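Vanadium-dependent haloperoxidase (Zobellia galactanivorans, PDB 4CIT) probably catalyses the peroxide-dependent oxidation of iodide, using a vanadate ion bound within a mainly helical enzyme of the PAP2 superfamily. Local coordinates at residues V48-M52 with R64-Y68; W206-P211 with A324-C328; F212-S216 with F442-L447; F312-A317 with V378-F383; A320-F325 with V370-A375. One frame throughout, in Å; residues are numbered along the deposited sequence.

Contact 1 of 5, residues V48-M52 with R64-Y68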
# COMPACT_ATOMS: atom_id res chain seq x y z
N VAL A 48 -13.29 0.95 -2.15
CA VAL A 48 -12.25 1.19 -3.18
C VAL A 48 -11.37 -0.04 -3.34
O VAL A 48 -10.94 -0.36 -4.46
CB VAL A 48 -11.53 2.55 -3.00
CG1 VAL A 48 -10.48 2.38 -2.01
CG2 VAL A 48 -10.96 3.05 -4.36
N THR A 49 -11.13 -0.70 -2.24
CA THR A 49 -10.41 -1.95 -2.24
C THR A 49 -11.07 -2.98 -3.15
O THR A 49 -10.41 -3.67 -4.04
CB THR A 49 -10.13 -2.47 -0.81
OG1 THR A 49 -9.26 -1.56 -0.12
CG2 THR A 49 -9.42 -3.76 -0.83
N GLU A 50 -12.35 -3.14 -2.95
CA GLU A 50 -13.14 -4.09 -3.76
C GLU A 50 -13.14 -3.72 -5.24
O GLU A 50 -12.91 -4.59 -6.10
CB GLU A 50 -14.58 -4.14 -3.26
CG GLU A 50 -14.71 -4.71 -1.88
CD GLU A 50 -16.00 -4.24 -1.16
OE1 GLU A 50 -16.86 -3.58 -1.79
OE2 GLU A 50 -16.15 -4.49 0.05
N ILE A 51 -13.26 -2.44 -5.53
CA ILE A 51 -13.26 -1.98 -6.89
C ILE A 51 -11.91 -2.22 -7.58
O ILE A 51 -11.85 -2.58 -8.76
CB ILE A 51 -13.67 -0.51 -6.99
CG1 ILE A 51 -15.08 -0.35 -6.35
CG2 ILE A 51 -13.52 0.01 -8.44
CD1 ILE A 51 -15.53 1.13 -6.31
N MET A 52 -10.83 -1.99 -6.83
CA MET A 52 -9.48 -2.27 -7.30
C MET A 52 -9.25 -3.66 -7.79
O MET A 52 -8.59 -3.84 -8.83
CB MET A 52 -8.44 -1.93 -6.18
CG MET A 52 -8.02 -0.47 -6.25
SD MET A 52 -6.58 -0.23 -5.09
CE MET A 52 -7.02 -1.13 -3.69
N ARG A 64 -1.16 4.40 -4.88
CA ARG A 64 -1.45 5.78 -5.26
C ARG A 64 -2.97 6.06 -4.99
O ARG A 64 -3.38 7.12 -4.53
CB ARG A 64 -1.09 5.96 -6.73
CG ARG A 64 -1.42 7.31 -7.32
CD ARG A 64 -0.90 7.48 -8.78
NE ARG A 64 -1.22 8.80 -9.29
CZ ARG A 64 -2.30 9.20 -9.89
NH1 ARG A 64 -3.31 8.37 -10.13
NH2 ARG A 64 -2.35 10.44 -10.28
N ILE A 65 -3.80 5.08 -5.29
CA ILE A 65 -5.28 5.13 -5.04
C ILE A 65 -5.62 5.30 -3.55
O ILE A 65 -6.52 6.03 -3.21
CB ILE A 65 -5.93 3.87 -5.63
CG1 ILE A 65 -5.78 3.92 -7.17
CG2 ILE A 65 -7.42 3.86 -5.29
CD1 ILE A 65 -6.19 2.64 -7.87
N PHE A 66 -4.88 4.66 -2.64
CA PHE A 66 -5.07 4.82 -1.21
C PHE A 66 -4.58 6.17 -0.69
O PHE A 66 -5.25 6.75 0.13
CB PHE A 66 -4.36 3.71 -0.43
CG PHE A 66 -5.04 2.40 -0.52
CD1 PHE A 66 -6.34 2.26 -0.15
CD2 PHE A 66 -4.33 1.28 -0.90
CE1 PHE A 66 -6.96 1.03 -0.22
CE2 PHE A 66 -4.94 0.05 -1.03
CZ PHE A 66 -6.27 -0.08 -0.68
N ALA A 67 -3.47 6.68 -1.20
CA ALA A 67 -2.85 7.85 -0.61
C ALA A 67 -3.53 9.18 -0.79
O ALA A 67 -3.75 9.90 0.18
CB ALA A 67 -1.42 8.00 -1.07
N TYR A 68 -3.88 9.52 -2.03
CA TYR A 68 -4.43 10.81 -2.32
C TYR A 68 -5.77 11.12 -1.59
O TYR A 68 -5.95 12.21 -1.06
CB TYR A 68 -4.60 11.07 -3.81
CG TYR A 68 -3.28 11.43 -4.45
CD1 TYR A 68 -2.68 12.70 -4.23
CD2 TYR A 68 -2.69 10.57 -5.31
CE1 TYR A 68 -1.48 13.06 -4.86
CE2 TYR A 68 -1.46 10.88 -5.92
CZ TYR A 68 -0.87 12.13 -5.72
OH TYR A 68 0.28 12.44 -6.35
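Thr49 OG1 meets the rim of the Phe66 ring, lying close to the ring plane 3.4 Å from Phe66 CZ. The hydroxyl is not spent on the ring: it is hydrogen-bonded to Ile45 O, one turn back on its own helix. Thr49 OG1 sits beside the backbone N (chi1 -65°), which lets one hydroxyl oxygen reach back to that carbonyl and still border the phenyl ring. The outer end of the ring also meets Val48 CG1, which comes at it obliquely, 4.2 Å from Phe66 CE1. The other methyl of that valine goes to the second partner: Val48 CG2 packs against Ile65 CG2 at 3.7 Å. The chains of Met52 and Ile65 slide past each other in opposite directions, with Met52 CG 4.0 Å from Ile65 CD1. Met52 is modelled in two conformers; in one of them its SD lies 4.8 Å from the centroid of the Phe66 ring, 29° off the ring normal, a Met-aromatic contact that the other need not keep. There the bend at chi3 (-42°) carries Met52 CE to the ring, 3.3 Å from Phe66 CZ. The two helices run nearly antiparallel, and their axes stay 11.3 Å apart, a spacing bridged largely by Met52, Ile65 and Phe66. Helix 108-123 covers Val48 and Ile65 from another side, and Ala290 and Met293 of helix 288-302 touch Phe66. Branched aliphatics, a thioether and an aromatic ring thus make a largely buried, apolar joint, whose one polar side-chain atom is already satisfied within its own helix.

Contact 2 of 5, residues W206-P211 with A324-C328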
# COMPACT_ATOMS: atom_id res chain seq x y z
N TRP A 206 7.42 3.27 -12.88
CA TRP A 206 6.85 3.77 -11.62
C TRP A 206 7.83 4.69 -10.93
O TRP A 206 7.38 5.61 -10.24
CB TRP A 206 6.43 2.64 -10.71
CG TRP A 206 5.40 3.00 -9.74
CD1 TRP A 206 5.55 3.14 -8.39
CD2 TRP A 206 4.08 3.43 -10.05
NE1 TRP A 206 4.36 3.59 -7.81
CE2 TRP A 206 3.46 3.82 -8.85
CE3 TRP A 206 3.36 3.59 -11.29
CZ2 TRP A 206 2.15 4.27 -8.82
CZ3 TRP A 206 2.07 4.05 -11.25
CH2 TRP A 206 1.49 4.44 -10.04
N ASN A 207 9.16 4.55 -11.18
CA ASN A 207 10.11 5.49 -10.66
C ASN A 207 10.04 6.90 -11.18
O ASN A 207 10.78 7.76 -10.71
CB ASN A 207 11.52 4.91 -10.68
CG ASN A 207 12.08 4.79 -12.02
OD1 ASN A 207 11.35 4.94 -13.03
ND2 ASN A 207 13.40 4.47 -12.08
N LYS A 208 9.16 7.12 -12.16
CA LYS A 208 8.96 8.48 -12.70
C LYS A 208 7.75 9.19 -12.13
O LYS A 208 7.47 10.33 -12.52
CB LYS A 208 8.84 8.41 -14.21
CG LYS A 208 10.03 7.81 -14.87
CD LYS A 208 11.26 8.60 -14.75
CE LYS A 208 12.42 7.93 -15.53
NZ LYS A 208 13.62 7.77 -14.63
N ILE A 209 7.06 8.56 -11.18
CA ILE A 209 5.91 9.19 -10.47
C ILE A 209 6.53 10.13 -9.42
O ILE A 209 7.53 9.82 -8.78
CB ILE A 209 5.08 8.09 -9.78
CG1 ILE A 209 4.54 7.05 -10.82
CG2 ILE A 209 3.96 8.79 -8.99
CD1 ILE A 209 3.60 7.67 -11.83
N ARG A 210 5.93 11.29 -9.21
CA ARG A 210 6.32 12.17 -8.12
C ARG A 210 6.19 11.53 -6.78
O ARG A 210 5.09 11.18 -6.36
CB ARG A 210 5.42 13.40 -8.17
CG ARG A 210 5.83 14.53 -7.16
CD ARG A 210 4.83 15.62 -7.10
NE ARG A 210 3.49 15.11 -6.73
CZ ARG A 210 2.34 15.66 -7.06
NH1 ARG A 210 2.28 16.77 -7.75
NH2 ARG A 210 1.25 15.14 -6.61
N PRO A 211 7.30 11.39 -6.03
CA PRO A 211 7.10 10.89 -4.67
C PRO A 211 6.43 11.91 -3.74
O PRO A 211 6.47 13.14 -3.99
CB PRO A 211 8.52 10.61 -4.19
CG PRO A 211 9.44 10.94 -5.28
CD PRO A 211 8.68 11.72 -6.32
N ALA A 324 7.24 3.89 -0.69
CA ALA A 324 7.90 2.57 -0.65
C ALA A 324 7.80 1.84 -2.02
O ALA A 324 8.80 1.25 -2.54
CB ALA A 324 7.35 1.74 0.45
N PHE A 325 6.64 1.91 -2.68
CA PHE A 325 6.49 1.33 -4.00
C PHE A 325 7.40 2.02 -5.01
O PHE A 325 7.90 1.36 -5.91
CB PHE A 325 5.03 1.27 -4.42
CG PHE A 325 4.31 0.05 -3.96
CD1 PHE A 325 4.56 -1.15 -4.60
CD2 PHE A 325 3.37 0.12 -2.95
CE1 PHE A 325 3.89 -2.28 -4.18
CE2 PHE A 325 2.63 -1.01 -2.60
CZ PHE A 325 2.93 -2.21 -3.21
N ILE A 326 7.46 3.36 -4.99
CA ILE A 326 8.34 4.06 -5.91
C ILE A 326 9.82 3.63 -5.70
O ILE A 326 10.52 3.31 -6.65
CB ILE A 326 8.22 5.56 -5.72
CG1 ILE A 326 6.80 5.93 -6.18
CG2 ILE A 326 9.29 6.31 -6.52
CD1 ILE A 326 6.42 7.39 -5.95
N SER A 327 10.24 3.59 -4.42
CA SER A 327 11.60 3.17 -4.06
C SER A 327 11.87 1.72 -4.54
O SER A 327 12.95 1.42 -5.10
CB SER A 327 11.80 3.34 -2.56
OG SER A 327 13.10 2.97 -2.16
N CYS A 328 10.93 0.82 -4.32
CA CYS A 328 11.13 -0.57 -4.66
C CYS A 328 11.12 -0.79 -6.16
O CYS A 328 12.06 -1.42 -6.71
CB CYS A 328 10.06 -1.39 -4.00
SG CYS A 328 10.21 -3.15 -4.44
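Ile326 projects from helix 307-335 into the bend of residues 206-211. From CB its two branches part. The short one, CG2, turns to the backbone of the 3-10 segment and lies 4.3 Å from Asn207 CA. The long one starts with CG1, beside the backbone N (chi1 -67°), and runs past the pyrrole side of Trp206, with Ile326 CG1 3.8 Å from Trp206 NE1. The two side chains cross at about a right angle. At the tip, Ile326 CD1 comes within 3.8 Å of Pro211 CA and 3.9 Å of Ile209 O, so the methyl ends against the turning backbone as well as against side chains. Ile209 adds its CB, 4.1 Å from Ile326 CD1, and sends its own CG1 over the centre of the Trp206 ring, 3.6 Å above the plane. The indole thus has Ile209 CG1 over one face, and Phe325 O near its plane at the five-membered edge, 3.9 Å from Trp206 CD1. With an alanine in place of Trp206, the flank of Ile326 would probably lose its wall, and Ile209 CG1 would be left facing a gap. The Asn207 amide ND2 is hydrogen-bonded to Asp330 OD1, further along helix 307-335. Around the contact, Pro60 and Val61 of helix 59-80 and Tyr172 of helix 172-175 touch the indole, while Arg210 turns back to Trp166 in a cation-pi contact. The bend thus wraps one flank of helix 307-335, with helix 367-383 packed on Ala324, Phe325 and Cys328.

Contact 3 of 5, residues F212-S216 with F442-L447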
# COMPACT_ATOMS: atom_id res chain seq x y z
N PHE A 212 5.74 11.45 -2.72
CA PHE A 212 5.17 12.37 -1.70
C PHE A 212 6.17 13.02 -0.79
O PHE A 212 6.06 14.22 -0.50
CB PHE A 212 4.16 11.59 -0.84
CG PHE A 212 2.88 11.26 -1.54
CD1 PHE A 212 1.91 12.24 -1.80
CD2 PHE A 212 2.63 9.98 -2.02
CE1 PHE A 212 0.72 11.89 -2.41
CE2 PHE A 212 1.44 9.66 -2.72
CZ PHE A 212 0.44 10.62 -2.83
N VAL A 213 7.13 12.25 -0.27
CA VAL A 213 8.06 12.69 0.80
C VAL A 213 9.55 12.58 0.38
O VAL A 213 10.45 13.36 0.79
CB VAL A 213 7.86 11.81 2.07
CG1 VAL A 213 8.57 12.39 3.25
CG2 VAL A 213 6.39 11.59 2.42
N LEU A 214 9.85 11.58 -0.46
CA LEU A 214 11.24 11.35 -0.87
C LEU A 214 11.75 12.56 -1.60
O LEU A 214 10.99 13.26 -2.29
CB LEU A 214 11.39 10.20 -1.82
CG LEU A 214 10.84 8.86 -1.34
CD1 LEU A 214 11.01 7.79 -2.42
CD2 LEU A 214 11.48 8.50 -0.04
N ASP A 215 13.05 12.79 -1.44
CA ASP A 215 13.72 13.81 -2.26
C ASP A 215 13.88 13.39 -3.71
O ASP A 215 13.88 14.22 -4.64
CB ASP A 215 15.07 14.13 -1.64
CG ASP A 215 14.94 14.74 -0.25
OD1 ASP A 215 14.08 15.63 -0.04
OD2 ASP A 215 15.71 14.29 0.66
N SER A 216 13.96 12.06 -3.93
CA SER A 216 14.00 11.51 -5.29
C SER A 216 13.66 10.07 -5.19
O SER A 216 13.82 9.49 -4.14
CB SER A 216 15.34 11.65 -5.98
OG SER A 216 16.29 10.75 -5.44
N PHE A 442 12.58 7.46 7.65
CA PHE A 442 12.72 8.80 7.10
C PHE A 442 11.33 9.52 7.07
O PHE A 442 11.23 10.73 7.40
CB PHE A 442 13.29 8.67 5.68
CG PHE A 442 13.26 9.93 4.86
CD1 PHE A 442 14.23 10.96 5.05
CD2 PHE A 442 12.34 10.07 3.91
CE1 PHE A 442 14.16 12.18 4.35
CE2 PHE A 442 12.32 11.21 3.13
CZ PHE A 442 13.20 12.25 3.35
N VAL A 443 10.31 8.85 6.56
CA VAL A 443 8.95 9.43 6.49
C VAL A 443 8.49 9.83 7.88
O VAL A 443 8.00 10.95 8.07
CB VAL A 443 7.92 8.51 5.78
CG1 VAL A 443 6.50 9.02 5.95
CG2 VAL A 443 8.27 8.25 4.37
N VAL A 444 8.68 8.97 8.87
CA VAL A 444 8.18 9.32 10.20
C VAL A 444 8.99 10.47 10.85
O VAL A 444 8.45 11.26 11.60
CB VAL A 444 8.02 8.13 11.14
CG1 VAL A 444 7.05 7.17 10.56
CG2 VAL A 444 9.29 7.47 11.44
N ASN A 445 10.23 10.61 10.46
CA ASN A 445 11.12 11.65 11.01
C ASN A 445 10.88 12.92 10.27
O ASN A 445 11.23 14.00 10.83
CB ASN A 445 12.61 11.23 10.91
CG ASN A 445 13.00 10.23 11.98
OD1 ASN A 445 12.42 10.20 13.05
ND2 ASN A 445 14.00 9.41 11.69
N LYS A 446 10.40 12.85 9.03
CA LYS A 446 10.21 14.06 8.23
C LYS A 446 8.83 14.67 8.51
O LYS A 446 8.77 15.88 8.75
CB LYS A 446 10.48 13.82 6.76
CG LYS A 446 10.28 15.07 5.92
CD LYS A 446 10.74 14.82 4.53
CE LYS A 446 10.15 15.86 3.57
NZ LYS A 446 10.66 15.72 2.17
N LEU A 447 7.74 13.88 8.49
CA LEU A 447 6.38 14.41 8.59
C LEU A 447 5.99 14.79 10.03
O LEU A 447 6.03 13.97 10.94
CB LEU A 447 5.28 13.46 8.03
CG LEU A 447 5.50 13.09 6.55
CD1 LEU A 447 4.33 12.19 6.09
CD2 LEU A 447 5.64 14.32 5.67
O HOH W 1 13.41 16.14 2.65
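Lys446 NZ donates a hydrogen bond of 2.7 Å to Val213 O, the one direct polar link between the two segments. It arrives in the carbonyl plane on a lone pair, at a C=O...N angle of 139°. The lysine chain gets there fully stretched, with CG anti to the backbone N (chi1 -180°). A water extends the link: it accepts from Lys446 NZ at 2.8 Å and donates to Asp215 OD1. The carboxylate itself stays beyond salt-bridge range, though its charge probably steadies the ammonium group. Lys446 stands at the C-terminal end of helix 426-446, in the PAP2-family region, and its partners on a loop that packs against it; Leu447 is the first residue to leave helical geometry. Asp323 of helix 307-335 accepts bonds from the backbone N of Phe212, Val213 and Leu214, fixing the loop that offers this carbonyl. The aromatic contacts belong to Phe442, whose ring turns its edge to the same oxygen, with Phe442 CE2 3.7 Å from Val213 O. Among the apolar contacts, Val213 CG1 lies against the lysine methylenes, 3.5 Å from Lys446 CD. Val213 CG2 leads instead to Leu447 CD1 at 4.3 Å, and Val443 CG2 backs Val213 CB.

Contact 4 of 5, residues F312-A317 with V378-F383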
# COMPACT_ATOMS: atom_id res chain seq x y z
N PHE A 312 -5.20 10.33 10.64
CA PHE A 312 -3.80 10.49 10.85
C PHE A 312 -3.04 9.20 10.58
O PHE A 312 -2.07 9.21 9.82
CB PHE A 312 -3.63 10.94 12.28
CG PHE A 312 -2.25 10.86 12.82
CD1 PHE A 312 -1.32 11.79 12.54
CD2 PHE A 312 -1.95 9.88 13.76
CE1 PHE A 312 -0.04 11.71 13.11
CE2 PHE A 312 -0.73 9.84 14.38
CZ PHE A 312 0.25 10.71 14.03
N ALA A 313 -3.46 8.13 11.16
CA ALA A 313 -2.77 6.92 11.00
C ALA A 313 -2.80 6.39 9.52
O ALA A 313 -1.75 5.96 8.93
CB ALA A 313 -3.30 5.88 11.92
N TYR A 314 -4.01 6.43 8.93
CA TYR A 314 -4.13 5.97 7.56
C TYR A 314 -3.33 6.83 6.58
O TYR A 314 -2.78 6.34 5.60
CB TYR A 314 -5.58 5.92 7.08
CG TYR A 314 -6.50 5.05 7.81
CD1 TYR A 314 -6.08 4.17 8.76
CD2 TYR A 314 -7.84 5.04 7.50
CE1 TYR A 314 -6.99 3.32 9.41
CE2 TYR A 314 -8.76 4.18 8.10
CZ TYR A 314 -8.31 3.34 9.10
OH TYR A 314 -9.20 2.55 9.82
N THR A 315 -3.26 8.13 6.84
CA THR A 315 -2.53 9.01 5.99
C THR A 315 -1.08 8.84 6.07
O THR A 315 -0.39 8.71 5.02
CB THR A 315 -2.96 10.47 6.28
OG1 THR A 315 -4.40 10.54 6.09
CG2 THR A 315 -2.32 11.38 5.26
N LYS A 316 -0.55 8.74 7.29
CA LYS A 316 0.88 8.55 7.43
C LYS A 316 1.28 7.16 6.78
O LYS A 316 2.31 7.10 6.07
CB LYS A 316 1.31 8.68 8.88
CG LYS A 316 2.79 8.92 9.05
CD LYS A 316 3.25 9.04 10.50
CE LYS A 316 2.64 10.13 11.31
NZ LYS A 316 3.42 10.43 12.57
N ALA A 317 0.49 6.16 6.98
CA ALA A 317 0.75 4.79 6.43
C ALA A 317 0.68 4.74 4.91
O ALA A 317 1.60 4.20 4.22
CB ALA A 317 -0.11 3.72 7.06
N VAL A 378 5.83 2.79 10.32
CA VAL A 378 4.79 3.80 10.55
C VAL A 378 3.80 3.37 11.60
O VAL A 378 3.55 4.13 12.55
CB VAL A 378 4.03 4.19 9.24
CG1 VAL A 378 2.90 5.16 9.56
CG2 VAL A 378 5.01 4.81 8.29
N LEU A 379 3.29 2.13 11.53
CA LEU A 379 2.28 1.70 12.49
C LEU A 379 2.89 1.53 13.88
O LEU A 379 2.22 1.76 14.90
CB LEU A 379 1.59 0.40 12.01
CG LEU A 379 0.76 0.65 10.73
CD1 LEU A 379 0.18 -0.69 10.26
CD2 LEU A 379 -0.36 1.64 10.83
N THR A 380 4.14 1.08 13.90
CA THR A 380 4.84 1.01 15.20
C THR A 380 4.97 2.40 15.83
O THR A 380 4.79 2.59 17.02
CB THR A 380 6.16 0.34 15.05
OG1 THR A 380 5.92 -0.97 14.48
CG2 THR A 380 6.90 0.24 16.43
N GLU A 381 5.26 3.40 15.03
CA GLU A 381 5.40 4.75 15.52
C GLU A 381 4.04 5.29 15.97
O GLU A 381 3.98 5.93 17.02
CB GLU A 381 5.94 5.70 14.47
CG GLU A 381 6.24 7.13 14.99
CD GLU A 381 5.06 8.11 15.03
OE1 GLU A 381 4.25 8.19 14.07
OE2 GLU A 381 4.92 8.84 16.10
N VAL A 382 2.98 4.99 15.26
CA VAL A 382 1.63 5.51 15.65
C VAL A 382 1.01 4.80 16.81
O VAL A 382 0.50 5.48 17.77
CB VAL A 382 0.68 5.52 14.42
CG1 VAL A 382 -0.79 5.80 14.78
CG2 VAL A 382 1.19 6.43 13.40
N PHE A 383 1.02 3.46 16.82
CA PHE A 383 0.27 2.63 17.73
C PHE A 383 1.13 1.88 18.75
O PHE A 383 0.61 1.35 19.73
CB PHE A 383 -0.56 1.61 16.99
CG PHE A 383 -1.64 2.20 16.16
CD1 PHE A 383 -2.73 2.81 16.78
CD2 PHE A 383 -1.60 2.12 14.79
CE1 PHE A 383 -3.81 3.30 16.02
CE2 PHE A 383 -2.64 2.70 14.02
CZ PHE A 383 -3.74 3.23 14.67
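Lys316 and Val378 carry much of this interface, and Ala313 follows. The aliphatic part of Lys316 lies across Val378, with Lys316 CG 3.8 Å from Val378 CG1. That same methyl also presses on the backbone, 3.7 Å from Ala317 N, since a chi1 of 176° swings it out to the opposing helix. Beyond CD the lysine bends, and Lys316 NZ forms a salt bridge of 2.8 Å with Glu381 OE1. The two side chains cross at about a right angle, and the ammonium group comes to the oxygen from above the carboxylate plane, 39° out of it. One turn away, Ala313 offers its CB to two partners, Val382 CG1 at 3.8 Å and Phe383 CZ at 3.8 Å. Val382 CG1 in turn rests over the centre of the Phe383 ring. Phe312 closes that end, its CE2 4.0 Å from Val382 CG2. With Ala313 and Ala317 facing Val382 and Val378, the helix axes approach to 9.8 Å while running nearly antiparallel, 156° apart. The paired helices 307-335 and 367-383 are packed in turn by others: helix 288-302 touches Tyr314, Leu379 and Phe383, helix 59-80 lies on Tyr314 and Thr315, and Phe407 of helix 407-420 covers Leu379 and Phe383.

Contact 5 of 5, residues A320-F325 with V370-A375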
# COMPACT_ATOMS: atom_id res chain seq x y z
N ALA A 320 3.58 6.75 3.25
CA ALA A 320 4.77 5.95 3.32
C ALA A 320 4.73 4.79 2.31
O ALA A 320 5.79 4.54 1.67
CB ALA A 320 5.02 5.47 4.72
N MET A 321 3.63 4.04 2.22
CA MET A 321 3.59 2.93 1.31
C MET A 321 3.73 3.35 -0.16
O MET A 321 4.28 2.59 -0.97
CB MET A 321 2.34 2.11 1.53
CG MET A 321 2.39 1.29 2.80
SD MET A 321 0.98 0.13 2.95
CE MET A 321 -0.28 1.12 3.55
N ALA A 322 3.15 4.49 -0.51
CA ALA A 322 3.18 4.95 -1.91
C ALA A 322 4.65 5.26 -2.20
O ALA A 322 5.19 4.80 -3.27
CB ALA A 322 2.33 6.16 -2.12
N ASP A 323 5.38 5.89 -1.26
CA ASP A 323 6.82 6.15 -1.48
C ASP A 323 7.66 4.85 -1.48
O ASP A 323 8.61 4.69 -2.27
CB ASP A 323 7.37 7.24 -0.54
CG ASP A 323 6.98 8.71 -1.04
OD1 ASP A 323 6.14 8.85 -2.05
OD2 ASP A 323 7.57 9.65 -0.41
N ALA A 324 7.24 3.89 -0.69
CA ALA A 324 7.90 2.57 -0.65
C ALA A 324 7.80 1.84 -2.02
O ALA A 324 8.80 1.25 -2.54
CB ALA A 324 7.35 1.74 0.45
N PHE A 325 6.64 1.91 -2.68
CA PHE A 325 6.49 1.33 -4.00
C PHE A 325 7.40 2.02 -5.01
O PHE A 325 7.90 1.36 -5.91
CB PHE A 325 5.03 1.27 -4.42
CG PHE A 325 4.31 0.05 -3.96
CD1 PHE A 325 4.56 -1.15 -4.60
CD2 PHE A 325 3.37 0.12 -2.95
CE1 PHE A 325 3.89 -2.28 -4.18
CE2 PHE A 325 2.63 -1.01 -2.60
CZ PHE A 325 2.93 -2.21 -3.21
N VAL A 370 9.68 -4.51 1.09
CA VAL A 370 9.85 -3.09 1.20
C VAL A 370 8.57 -2.45 1.81
O VAL A 370 8.67 -1.58 2.70
CB VAL A 370 10.28 -2.43 -0.13
CG1 VAL A 370 10.37 -0.92 0.05
CG2 VAL A 370 11.63 -2.92 -0.71
N VAL A 371 7.39 -2.79 1.28
CA VAL A 371 6.13 -2.14 1.66
C VAL A 371 5.80 -2.52 3.07
O VAL A 371 5.46 -1.67 3.86
CB VAL A 371 4.98 -2.44 0.69
CG1 VAL A 371 3.69 -1.74 1.07
CG2 VAL A 371 5.43 -2.01 -0.72
N SER A 372 6.05 -3.77 3.47
CA SER A 372 5.81 -4.19 4.87
C SER A 372 6.76 -3.56 5.81
O SER A 372 6.38 -3.20 6.93
CB SER A 372 5.99 -5.72 4.98
OG SER A 372 4.98 -6.27 4.18
N GLY A 373 8.02 -3.40 5.41
CA GLY A 373 9.00 -2.70 6.20
C GLY A 373 8.59 -1.28 6.52
O GLY A 373 8.64 -0.81 7.67
N ALA A 374 8.18 -0.59 5.51
CA ALA A 374 7.74 0.80 5.66
C ALA A 374 6.46 0.88 6.49
O ALA A 374 6.36 1.78 7.40
CB ALA A 374 7.54 1.44 4.31
N ALA A 375 5.47 0.10 6.12
CA ALA A 375 4.21 0.17 6.82
C ALA A 375 4.39 -0.17 8.32
O ALA A 375 3.73 0.42 9.19
CB ALA A 375 3.20 -0.74 6.16
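Val371 is the bump that fits between Met321 and Phe325, one methyl for each. Val371 CG2 sits over the face of the Phe325 ring, 3.5 Å from its centroid and 13° off the ring normal, a well-centred CH-pi contact. Val371 CG1, set by a chi1 of -179°, is turned instead to the methionine, 3.7 Å from Met321 CG. The methionine chain crosses the valine at about a right angle, and its sulfur reaches on to the next turn, Met321 SD lying 4.0 Å from Ala375 CB. From the other helix a smaller bump comes back: Ala324 CB dips into the hollow bordered by Val370, Val371 and Ala374, 3.9 Å from Ala374 CB and 4.0 Å from Val370 CG1. Small residues meeting here let the axes close to 8.8 Å. With a serine in place of Phe325, Val371 CG2 would probably lose the face it lies on, and a gap would open toward Pro59 and Ser63 of helix 59-80. His368 of the vanadate pocket lies on the same helix 367-383. The match rests on shape, dispersion and one CH-pi contact, all of it buried, with no polar bond between the segments.

In the fold
Along the chain contact 1 closes first, between the adjacent helices 38-55 and 59-80. The loop 206-216 then serves contacts 2 and 3 in succession, and contact 5 is nested inside contact 4, itself nested inside contact 3. Contacts 2, 4 and 5 all use helix 307-335, and contacts 2 and 5 share Ala324 and Phe325, with centres about 10 Å apart. Contacts 4 and 5, centres about 12 Å apart, are two levels of its pairing with helix 367-383. Contact 1 meets contacts 2 and 3, for instance where the Tyr68 ring meets that of Phe212. Together they tie N-terminal helices to the PAP2-family helices, two of which (307-335 and 367-383) carry residues of the vanadate pocket.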